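PDB 3PNU: dihydroorotase from Campylobacter jejuni subsp. jejuni, which probably catalyses the reversible cyclisation of N-carbamoyl-L-aspartate to dihydroorotate, a step of de novo pyrimidine synthesis, using two zinc ions per subunit. Local coordinates for residues 74-77 / 78-82; 100-103 / 104-108; 246-250 / 251-255. All blocks are in the same frame, centred on the assembly; numbering follows the deposited sequence.

Interaction 1: 74-77 / 78-82; sequences KAYK and MRILK
Tyr76 and Ile80, one turn apart on helix 70-84, form the packed side of this local i to i+4 contact; the helix is the crossover of a beta-alpha-beta unit between strands 56-59 and 90-93 of the TIM barrel. The evidence for a CH-pi contact is direct: Ile80 CD1 stands 3.9 Å from the centroid of the Tyr76 ring and 13° off its normal, over the middle of one face. Both side chains are buried, against Leu43 of helix 40-51, Ile59 and Met93. Tyr76 also touches Leu37, a predicted substrate-binding residue.

Four backbone bonds join residues 74-77 to 78-81; those from Met78 N to Lys74 O and from Leu81 N to Lys77 O, both 2.8 Å, are nearly straight.

The opposite character belongs to Lys74 and Met78, both exposed. They lie alongside each other, pointing the same way, and meet through Lys74 CG and Met78 CE at 3.9 Å.

Arg79 lies at the flank of the tyrosine. The chain runs back along the helix, and a bend at chi3 (-70°) turns the guanidinium in, one face over Tyr76 CA, while a salt bridge to Asp39 holds NH2. Ring and guanidinium planes are 39° apart, and Arg79 NH2 comes within 3.7 Å of Tyr76 CB.

Interaction 2: 100-103 / 104-108; sequences YDEK and FLYSA
An N-cap opens helix 102-108: Asp101, the residue just before it, turns its carboxylate onto the first turn and accepts from Phe104 N through OD1. The bond is short and nearly straight, 2.6 Å from Phe104 N to Asp101 OD1 with an N-H...O angle of 168°. A chi1 of 62°, which sets CG between the backbone N and the carbonyl carbon, brings the oxygen into line with that N-H. Asp101 O meanwhile receives Leu105 N at 3.0 Å, so backbone and side chain of one residue both hold the start of the helix. The negative carboxylate there probably also suits the helix dipole.

Beside the cap, Tyr100 and Phe104 lie side by side and point the same way. Their ring planes are only 11° apart and the centroids 4.7 Å, but the rings are slid so far that they barely overlap; the touch is made by Phe104 CE2 over one face of Tyr100, 3.4 Å from Tyr100 CD2. Leu105 CD2 adds an apolar contact to Tyr100 CB at 3.9 Å.

Towards the other end, Ser107 OG donates to Phe104 O at 2.8 Å, whereas the bond from Ser107 N to Lys103 O is weak.

Buried Leu105 packs on Ala144 and Met145 of helix 135-147, whose Thr141 also bonds to Tyr100 O. Tyr100 OH is held by Phe96 O, and Ser107 and Ala108 touch Leu70 at the start of helix 70-84.

Interaction 3: 246-250 / 251-255; sequences CELAF and SGYEK
This is a C-terminal helix cap, a Schellman motif that ends helix 239-250 and turns the chain toward strand 256-258 of the barrel. Gly252 is the first residue to leave helical angles; its positive phi of 68°, a value that favours glycine, reverses the chain. Two amides then reach back into the last turn. Tyr253 N meets Leu248 O at 3.1 Å, nearly in line with the carbonyl bond, while Gly252 N comes to Ala249 O at 2.9 Å from well above the carbonyl plane.

Ser251 reinforces the turn. With chi1 at 68°, its hydroxyl folds back over the helix end, so that OG lies 2.8 Å from Glu247 O and 3.1 Å from Leu248 O. Ser251 N also bonds to Glu247 O, at 3.2 Å.

Phe250 O, at the end of the helix, is hydrogen-bonded by Ser297 and Asn301, and the Phe250 ring meets Phe293 edge-to-face. Helix 193-201 covers the apolar side, where Lys200 makes a cation-pi contact with Tyr253. There Leu248 and Tyr253 run alongside each other, and Leu248 CD2 approaches Tyr253 CB to 4.1 Å.

Read from the N terminus, the three contacts come in series, each within one continuous run of chain with no residues between its segments, so none closes a long loop and none nests in or crosses another. Interaction 1 lies inside helix 70-84, between strands 56-59 and 90-93. After strand 90-93, interaction 2 begins helix 102-108; its nearest atoms are about 9 Å from interaction 1, and Leu70 links the two helices. Interaction 3 closes helix 239-250 far along the chain, immediately before strand 256-258. Its centre is about 33 Å from that of interaction 1, on the opposite side of the chain's centre, and about 34 Å from that of interaction 2.

Interaction 1: 74-77 / 78-82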
loop_
_atom_site.group_PDB
_atom_site.type_symbol
_atom_site.label_atom_id
_atom_site.label_comp_id
_atom_site.label_asym_id
_atom_site.label_seq_id
_atom_site.Cartn_x
_atom_site.Cartn_y
_atom_site.Cartn_z
ATOM N N LYS A 74 8.170 -36.414 -2.540
ATOM C CA LYS A 74 8.288 -37.437 -1.482
ATOM C C LYS A 74 9.309 -36.974 -0.456
ATOM O O LYS A 74 9.061 -37.011 0.750
ATOM C CB LYS A 74 8.749 -38.795 -2.045
ATOM C CG LYS A 74 8.889 -39.916 -0.964
ATOM C CD LYS A 74 9.728 -41.144 -1.443
ATOM C CE LYS A 74 9.124 -41.892 -2.651
ATOM N NZ LYS A 74 7.801 -42.532 -2.354
ATOM N N ALA A 75 10.460 -36.535 -0.956
ATOM C CA ALA A 75 11.541 -36.055 -0.111
ATOM C C ALA A 75 11.056 -34.961 0.842
ATOM O O ALA A 75 11.303 -35.026 2.042
ATOM C CB ALA A 75 12.694 -35.544 -0.985
ATOM N N TYR A 76 10.349 -33.963 0.301
ATOM C CA TYR A 76 9.821 -32.838 1.104
ATOM C C TYR A 76 8.780 -33.325 2.107
ATOM O O TYR A 76 8.762 -32.894 3.268
ATOM C CB TYR A 76 9.246 -31.767 0.164
ATOM C CG TYR A 76 8.645 -30.548 0.829
ATOM C CD1 TYR A 76 9.293 -29.914 1.884
ATOM C CD2 TYR A 76 7.468 -29.977 0.345
ATOM C CE1 TYR A 76 8.760 -28.791 2.485
ATOM C CE2 TYR A 76 6.929 -28.830 0.928
ATOM C CZ TYR A 76 7.575 -28.244 1.995
ATOM O OH TYR A 76 7.052 -27.122 2.582
ATOM N N LYS A 77 7.916 -34.230 1.654
ATOM C CA LYS A 77 6.894 -34.821 2.529
ATOM C C LYS A 77 7.582 -35.453 3.734
ATOM O O LYS A 77 7.218 -35.182 4.886
ATOM C CB LYS A 77 6.078 -35.877 1.785
ATOM C CG LYS A 77 4.971 -36.510 2.628
ATOM C CD LYS A 77 4.086 -37.444 1.796
ATOM C CE LYS A 77 2.895 -37.941 2.598
ATOM N NZ LYS A 77 2.025 -38.868 1.822
ATOM N N MET A 78 8.589 -36.288 3.465
ATOM C CA MET A 78 9.317 -36.928 4.550
ATOM C C MET A 78 9.783 -35.862 5.523
ATOM O O MET A 78 9.570 -35.987 6.733
ATOM C CB MET A 78 10.518 -37.751 4.042
ATOM C CG MET A 78 10.155 -38.990 3.188
ATOM S SD MET A 78 9.039 -40.206 3.983
ATOM C CE MET A 78 8.894 -41.453 2.673
ATOM N N ARG A 79 10.398 -34.801 4.995
ATOM C CA ARG A 79 10.897 -33.719 5.851
ATOM C C ARG A 79 9.768 -33.127 6.688
ATOM O O ARG A 79 9.946 -32.863 7.872
ATOM C CB ARG A 79 11.620 -32.624 5.040
ATOM C CG ARG A 79 12.856 -33.102 4.282
ATOM C CD ARG A 79 13.748 -31.936 3.800
ATOM N NE ARG A 79 13.165 -31.139 2.723
ATOM C CZ ARG A 79 13.273 -31.440 1.431
ATOM N NH1 ARG A 79 13.917 -32.531 1.046
ATOM N NH2 ARG A 79 12.718 -30.664 0.512
ATOM N N ILE A 80 8.599 -32.936 6.076
ATOM C CA ILE A 80 7.450 -32.393 6.809
ATOM C C ILE A 80 7.058 -33.345 7.928
ATOM O O ILE A 80 6.897 -32.927 9.072
ATOM C CB ILE A 80 6.205 -32.128 5.909
ATOM C CG1 ILE A 80 6.540 -31.143 4.789
ATOM C CG2 ILE A 80 5.066 -31.563 6.752
ATOM C CD1 ILE A 80 5.470 -30.979 3.770
ATOM N N LEU A 81 6.911 -34.624 7.598
ATOM C CA LEU A 81 6.529 -35.633 8.602
ATOM C C LEU A 81 7.461 -35.658 9.817
ATOM O O LEU A 81 6.995 -35.777 10.950
ATOM C CB LEU A 81 6.419 -37.016 7.968
ATOM C CG LEU A 81 5.235 -37.175 7.013
ATOM C CD1 LEU A 81 5.298 -38.548 6.343
ATOM C CD2 LEU A 81 3.892 -36.969 7.738
ATOM N N LYS A 82 8.770 -35.551 9.585
ATOM C CA LYS A 82 9.720 -35.496 10.702
ATOM C C LYS A 82 9.499 -34.257 11.541
ATOM O O LYS A 82 9.441 -34.331 12.754
ATOM C CB LYS A 82 11.174 -35.462 10.231
ATOM C CG LYS A 82 11.821 -36.810 9.888
ATOM C CD LYS A 82 13.353 -36.640 9.696
ATOM C CE LYS A 82 14.057 -36.075 10.970
ATOM N NZ LYS A 82 15.514 -35.769 10.766
#

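Interaction 2: 100-103 / 104-108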
loop_
_atom_site.group_PDB
_atom_site.type_symbol
_atom_site.label_atom_id
_atom_site.label_comp_id
_atom_site.label_asym_id
_atom_site.label_seq_id
_atom_site.Cartn_x
_atom_site.Cartn_y
_atom_site.Cartn_z
ATOM N N TYR A 100 2.634 -30.700 -17.467
ATOM C CA TYR A 100 2.786 -32.136 -17.279
ATOM C C TYR A 100 1.925 -32.893 -18.299
ATOM O O TYR A 100 0.895 -32.384 -18.725
ATOM C CB TYR A 100 2.363 -32.531 -15.874
ATOM C CG TYR A 100 3.112 -31.857 -14.746
ATOM C CD1 TYR A 100 2.494 -30.912 -13.919
ATOM C CD2 TYR A 100 4.437 -32.163 -14.499
ATOM C CE1 TYR A 100 3.192 -30.303 -12.861
ATOM C CE2 TYR A 100 5.131 -31.567 -13.451
ATOM C CZ TYR A 100 4.504 -30.639 -12.642
ATOM O OH TYR A 100 5.236 -30.065 -11.627
ATOM N N ASP A 101 2.353 -34.097 -18.690
ATOM C CA ASP A 101 1.580 -34.933 -19.632
ATOM C C ASP A 101 0.729 -35.964 -18.872
ATOM O O ASP A 101 0.897 -36.147 -17.667
ATOM C CB ASP A 101 2.508 -35.637 -20.626
ATOM C CG ASP A 101 3.482 -36.578 -19.948
ATOM O OD1 ASP A 101 3.081 -37.326 -19.029
ATOM O OD2 ASP A 101 4.657 -36.580 -20.349
ATOM N N GLU A 102 -0.160 -36.646 -19.583
ATOM C CA GLU A 102 -1.062 -37.612 -18.961
ATOM C C GLU A 102 -0.289 -38.699 -18.226
ATOM O O GLU A 102 -0.588 -39.008 -17.066
ATOM C CB GLU A 102 -2.003 -38.214 -20.006
ATOM C CG GLU A 102 -3.211 -38.990 -19.442
ATOM C CD GLU A 102 -2.857 -40.334 -18.782
ATOM O OE1 GLU A 102 -3.683 -40.838 -17.980
ATOM O OE2 GLU A 102 -1.762 -40.886 -19.056
ATOM N N LYS A 103 0.719 -39.262 -18.885
ATOM C CA LYS A 103 1.515 -40.324 -18.276
ATOM C C LYS A 103 2.071 -39.891 -16.923
ATOM O O LYS A 103 1.979 -40.626 -15.943
ATOM C CB LYS A 103 2.642 -40.787 -19.217
ATOM C CG LYS A 103 3.488 -41.921 -18.642
ATOM C CD LYS A 103 4.410 -42.600 -19.668
ATOM C CE LYS A 103 5.021 -43.871 -19.050
ATOM N NZ LYS A 103 5.833 -44.678 -20.008
ATOM N N PHE A 104 2.640 -38.700 -16.849
ATOM C CA PHE A 104 3.191 -38.245 -15.575
ATOM C C PHE A 104 2.114 -38.021 -14.515
ATOM O O PHE A 104 2.317 -38.323 -13.329
ATOM C CB PHE A 104 3.997 -36.964 -15.742
ATOM C CG PHE A 104 4.437 -36.369 -14.436
ATOM C CD1 PHE A 104 5.651 -36.713 -13.875
ATOM C CD2 PHE A 104 3.616 -35.484 -13.751
ATOM C CE1 PHE A 104 6.055 -36.171 -12.666
ATOM C CE2 PHE A 104 4.013 -34.942 -12.545
ATOM C CZ PHE A 104 5.237 -35.288 -12.002
ATOM N N LEU A 105 0.980 -37.472 -14.946
ATOM C CA LEU A 105 -0.123 -37.189 -14.038
ATOM C C LEU A 105 -0.716 -38.469 -13.473
ATOM O O LEU A 105 -1.048 -38.519 -12.289
ATOM C CB LEU A 105 -1.207 -36.353 -14.729
ATOM C CG LEU A 105 -0.833 -34.900 -15.059
ATOM C CD1 LEU A 105 -1.914 -34.229 -15.909
ATOM C CD2 LEU A 105 -0.584 -34.117 -13.796
ATOM N N TYR A 106 -0.844 -39.502 -14.307
ATOM C CA TYR A 106 -1.395 -40.777 -13.844
ATOM C C TYR A 106 -0.559 -41.409 -12.726
ATOM O O TYR A 106 -1.100 -42.040 -11.832
ATOM C CB TYR A 106 -1.558 -41.782 -14.993
ATOM C CG TYR A 106 -2.037 -43.145 -14.502
ATOM C CD1 TYR A 106 -3.395 -43.414 -14.345
ATOM C CD2 TYR A 106 -1.126 -44.153 -14.174
ATOM C CE1 TYR A 106 -3.832 -44.649 -13.884
ATOM C CE2 TYR A 106 -1.553 -45.386 -13.714
ATOM C CZ TYR A 106 -2.905 -45.631 -13.574
ATOM O OH TYR A 106 -3.334 -46.859 -13.115
ATOM N N SER A 107 0.753 -41.232 -12.776
ATOM C CA SER A 107 1.618 -41.791 -11.753
ATOM C C SER A 107 1.618 -40.960 -10.477
ATOM O O SER A 107 2.019 -41.451 -9.424
ATOM C CB SER A 107 3.051 -41.900 -12.269
ATOM O OG SER A 107 3.623 -40.622 -12.469
ATOM N N ALA A 108 1.168 -39.709 -10.558
ATOM C CA ALA A 108 1.177 -38.810 -9.397
ATOM C C ALA A 108 -0.167 -38.616 -8.685
ATOM O O ALA A 108 -0.192 -38.156 -7.549
ATOM C CB ALA A 108 1.722 -37.452 -9.825
#

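Interaction 3: 246-250 / 251-255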
loop_
_atom_site.group_PDB
_atom_site.type_symbol
_atom_site.label_atom_id
_atom_site.label_comp_id
_atom_site.label_asym_id
_atom_site.label_seq_id
_atom_site.Cartn_x
_atom_site.Cartn_y
_atom_site.Cartn_z
ATOM N N CYS A 246 -16.719 -12.066 4.077
ATOM C CA CYS A 246 -17.308 -12.433 5.365
ATOM C C CYS A 246 -18.684 -13.093 5.194
ATOM O O CYS A 246 -18.996 -14.069 5.847
ATOM C CB CYS A 246 -17.413 -11.208 6.291
ATOM S SG CYS A 246 -15.846 -10.646 6.902
ATOM N N GLU A 247 -19.497 -12.551 4.309
ATOM C CA GLU A 247 -20.813 -13.107 4.035
ATOM C C GLU A 247 -20.698 -14.570 3.554
ATOM O O GLU A 247 -21.502 -15.414 3.939
ATOM C CB GLU A 247 -21.540 -12.201 3.037
ATOM C CG GLU A 247 -22.993 -12.551 2.702
ATOM C CD GLU A 247 -23.144 -13.641 1.630
ATOM O OE1 GLU A 247 -24.304 -14.006 1.311
ATOM O OE2 GLU A 247 -22.117 -14.122 1.091
ATOM N N LEU A 248 -19.687 -14.887 2.751
ATOM C CA LEU A 248 -19.529 -16.258 2.265
ATOM C C LEU A 248 -19.038 -17.169 3.373
ATOM O O LEU A 248 -19.530 -18.276 3.541
ATOM C CB LEU A 248 -18.572 -16.342 1.070
ATOM C CG LEU A 248 -19.006 -15.761 -0.283
ATOM C CD1 LEU A 248 -17.888 -15.960 -1.300
ATOM C CD2 LEU A 248 -20.297 -16.400 -0.805
ATOM N N ALA A 249 -18.050 -16.708 4.119
ATOM C CA ALA A 249 -17.498 -17.499 5.205
ATOM C C ALA A 249 -18.530 -17.689 6.316
ATOM O O ALA A 249 -18.806 -18.814 6.733
ATOM C CB ALA A 249 -16.229 -16.844 5.754
ATOM N N PHE A 250 -19.122 -16.593 6.773
ATOM C CA PHE A 250 -20.085 -16.662 7.884
ATOM C C PHE A 250 -21.311 -17.489 7.576
ATOM O O PHE A 250 -21.861 -18.105 8.478
ATOM C CB PHE A 250 -20.516 -15.275 8.378
ATOM C CG PHE A 250 -19.389 -14.426 8.893
ATOM C CD1 PHE A 250 -18.301 -14.996 9.524
ATOM C CD2 PHE A 250 -19.463 -13.047 8.822
ATOM C CE1 PHE A 250 -17.267 -14.201 10.023
ATOM C CE2 PHE A 250 -18.440 -12.256 9.325
ATOM C CZ PHE A 250 -17.343 -12.839 9.925
ATOM N N SER A 251 -21.740 -17.505 6.317
ATOM C CA SER A 251 -22.906 -18.287 5.922
ATOM C C SER A 251 -22.530 -19.754 5.680
ATOM O O SER A 251 -23.395 -20.577 5.442
ATOM C CB SER A 251 -23.501 -17.736 4.642
ATOM O OG SER A 251 -22.614 -17.956 3.542
ATOM N N GLY A 252 -21.242 -20.072 5.727
ATOM C CA GLY A 252 -20.774 -21.426 5.475
ATOM C C GLY A 252 -20.959 -21.890 4.041
ATOM O O GLY A 252 -20.950 -23.087 3.786
ATOM N N TYR A 253 -21.111 -20.956 3.100
ATOM C CA TYR A 253 -21.299 -21.304 1.683
ATOM C C TYR A 253 -20.426 -22.506 1.297
ATOM O O TYR A 253 -19.211 -22.497 1.473
ATOM C CB TYR A 253 -21.044 -20.111 0.772
ATOM C CG TYR A 253 -21.353 -20.412 -0.660
ATOM C CD1 TYR A 253 -22.662 -20.571 -1.073
ATOM C CD2 TYR A 253 -20.339 -20.535 -1.609
ATOM C CE1 TYR A 253 -22.967 -20.857 -2.389
ATOM C CE2 TYR A 253 -20.638 -20.817 -2.937
ATOM C CZ TYR A 253 -21.955 -20.976 -3.313
ATOM O OH TYR A 253 -22.280 -21.246 -4.619
ATOM N N GLU A 254 -21.088 -23.520 0.754
ATOM C CA GLU A 254 -20.490 -24.825 0.466
ATOM C C GLU A 254 -19.245 -24.900 -0.434
ATOM O O GLU A 254 -18.480 -25.861 -0.318
ATOM C CB GLU A 254 -21.576 -25.753 -0.093
ATOM C CG GLU A 254 -22.140 -25.259 -1.425
ATOM C CD GLU A 254 -23.335 -26.058 -1.922
ATOM O OE1 GLU A 254 -24.164 -25.454 -2.628
ATOM O OE2 GLU A 254 -23.458 -27.266 -1.596
ATOM N N LYS A 255 -19.039 -23.929 -1.323
ATOM C CA LYS A 255 -17.880 -23.975 -2.218
ATOM C C LYS A 255 -16.671 -23.162 -1.707
ATOM O O LYS A 255 -15.653 -23.040 -2.408
ATOM C CB LYS A 255 -18.271 -23.546 -3.630
ATOM C CG LYS A 255 -19.427 -24.362 -4.212
ATOM C CD LYS A 255 -19.495 -24.297 -5.743
ATOM C CE LYS A 255 -19.567 -22.885 -6.317
ATOM N NZ LYS A 255 -19.439 -22.911 -7.826
#